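Local coordinates for stress-induced-phosphoprotein 1 (Caenorhabditis elegans, PDB 4GCN) that binds Hsp70 and Hsp90 as a co-chaperone, inhibits the Hsp90 ATPase, and raises longevity and thermotolerance in the worm, at residues F58-C61 with V62-C65. Residues are numbered along the deposited sequence; the frame is centred on the assembly and turned at random.
Sequences FAEC and VQFC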
loop_
_atom_site.group_PDB
_atom_site.type_symbol
_atom_site.label_atom_id
_atom_site.label_comp_id
_atom_site.label_asym_id
_atom_site.label_seq_id
_atom_site.Cartn_x
_atom_site.Cartn_y
_atom_site.Cartn_z
ATOM N N PHE A 58 -4.229 4.392 -10.617
ATOM C CA PHE A 58 -4.537 4.861 -9.272
ATOM C C PHE A 58 -5.712 4.083 -8.645
ATOM O O PHE A 58 -5.716 3.798 -7.472
ATOM C CB PHE A 58 -4.771 6.348 -9.274
ATOM C CG PHE A 58 -3.572 7.134 -9.743
ATOM C CD1 PHE A 58 -2.466 7.159 -8.967
ATOM C CD2 PHE A 58 -3.585 7.825 -10.930
ATOM C CE1 PHE A 58 -1.345 7.858 -9.364
ATOM C CE2 PHE A 58 -2.448 8.528 -11.358
ATOM C CZ PHE A 58 -1.337 8.519 -10.550
ATOM N N ALA A 59 -6.635 3.642 -9.477
ATOM C CA ALA A 59 -7.790 2.850 -8.942
ATOM C C ALA A 59 -7.307 1.495 -8.446
ATOM O O ALA A 59 -7.618 1.080 -7.340
ATOM C CB ALA A 59 -8.867 2.660 -9.995
ATOM N N GLU A 60 -6.365 0.884 -9.189
ATOM C CA GLU A 60 -5.769 -0.387 -8.712
ATOM C C GLU A 60 -4.927 -0.203 -7.425
ATOM O O GLU A 60 -4.993 -1.025 -6.538
ATOM C CB GLU A 60 -4.969 -1.022 -9.811
ATOM C CG GLU A 60 -5.793 -1.389 -11.026
ATOM C CD GLU A 60 -5.912 -0.286 -12.078
ATOM O OE1 GLU A 60 -5.843 0.976 -11.837
ATOM O OE2 GLU A 60 -6.088 -0.713 -13.233
ATOM N N CYS A 61 -4.184 0.899 -7.336
ATOM C CA CYS A 61 -3.444 1.262 -6.129
ATOM C C CYS A 61 -4.381 1.273 -4.920
ATOM O O CYS A 61 -4.111 0.617 -3.918
ATOM C CB CYS A 61 -2.781 2.583 -6.305
ATOM S SG CYS A 61 -1.928 3.210 -4.870
ATOM N N VAL A 62 -5.482 2.003 -5.039
ATOM C CA VAL A 62 -6.484 2.079 -3.987
ATOM C C VAL A 62 -6.963 0.697 -3.599
ATOM O O VAL A 62 -7.086 0.416 -2.416
ATOM C CB VAL A 62 -7.719 2.973 -4.342
ATOM C CG1 VAL A 62 -8.892 2.799 -3.321
ATOM C CG2 VAL A 62 -7.322 4.415 -4.483
ATOM N N GLN A 63 -7.231 -0.148 -4.587
ATOM C CA GLN A 63 -7.737 -1.507 -4.347
ATOM C C GLN A 63 -6.754 -2.305 -3.516
ATOM O O GLN A 63 -7.129 -2.951 -2.566
ATOM C CB GLN A 63 -8.084 -2.226 -5.679
ATOM C CG GLN A 63 -9.310 -1.613 -6.333
ATOM C CD GLN A 63 -9.394 -1.783 -7.849
ATOM O OE1 GLN A 63 -8.954 -2.800 -8.374
ATOM N NE2 GLN A 63 -10.013 -0.796 -8.551
ATOM N N PHE A 64 -5.490 -2.151 -3.788
ATOM C CA PHE A 64 -4.505 -2.858 -2.990
ATOM C C PHE A 64 -4.256 -2.255 -1.612
ATOM O O PHE A 64 -3.856 -2.964 -0.691
ATOM C CB PHE A 64 -3.240 -3.140 -3.815
ATOM C CG PHE A 64 -3.399 -4.391 -4.635
ATOM C CD1 PHE A 64 -4.208 -4.402 -5.760
ATOM C CD2 PHE A 64 -2.877 -5.599 -4.184
ATOM C CE1 PHE A 64 -4.434 -5.590 -6.481
ATOM C CE2 PHE A 64 -3.094 -6.774 -4.901
ATOM C CZ PHE A 64 -3.881 -6.779 -6.036
ATOM N N CYS A 65 -4.485 -0.942 -1.470
ATOM C CA CYS A 65 -4.453 -0.313 -0.161
ATOM C C CYS A 65 -5.570 -0.865 0.692
ATOM O O CYS A 65 -5.401 -1.102 1.876
ATOM C CB CYS A 65 -4.617 1.203 -0.314
ATOM S SG CYS A 65 -3.194 2.002 -1.072
HETATM O O HOH W 1 -10.367 1.635 -6.967
#
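Val-62 N bonds to Phe-58 O at 171°, the straightest of four i+4 to i backbone hydrogen bonds that join 58-61 to 62-65 as consecutive turns of one helix. Cys-65 N to Cys-61 O is 2.9 Å. Gln-63 N and Phe-64 N bond to the carbonyls of Ala-59 and Glu-60. The Ala-59 carbonyl is gripped twice. It takes the N-H of Gln-63 and also a hydrogen from a water 2.8 Å from Ala-59 O. The same water accepts a bond from Gln-63 NE2 at 2.9 Å. CG of Gln-63 is anti to its carbonyl carbon (chi1 -70°), which lays the extended chain back along the helix. There its CD lies 3.4 Å from Ala-59 O, with Gln-63 NE2 3.9 Å from Ala-59 CB. Helix 58-74 is the second helix of the predicted TPR 2 repeat and packs against helix 42-54, the first, in a helix-turn-helix hairpin of this N-terminal tetratricopeptide (TPR) domain. Phe-64 turns the edge of its ring to Glu-60 O, with CD1 3.6 Å from that oxygen, and its ring meets Tyr-52. The first torsion of Val-62 turns CG2 to the N side of the residue and brings it to 3.4 Å from Phe-58 O. On the buried side, the thiols of Cys-61 and Cys-65 pack loosely, SG to SG 4.2 Å, too far for a disulfide. Cys-61 also touches Tyr-52 and Phe-53 of the hairpin partner and Arg-88 of helix 79-95. Val-62 rests on Ala-92 and Phe-93 of that helix, while the Phe-58 ring meets Phe-53 edge-to-face.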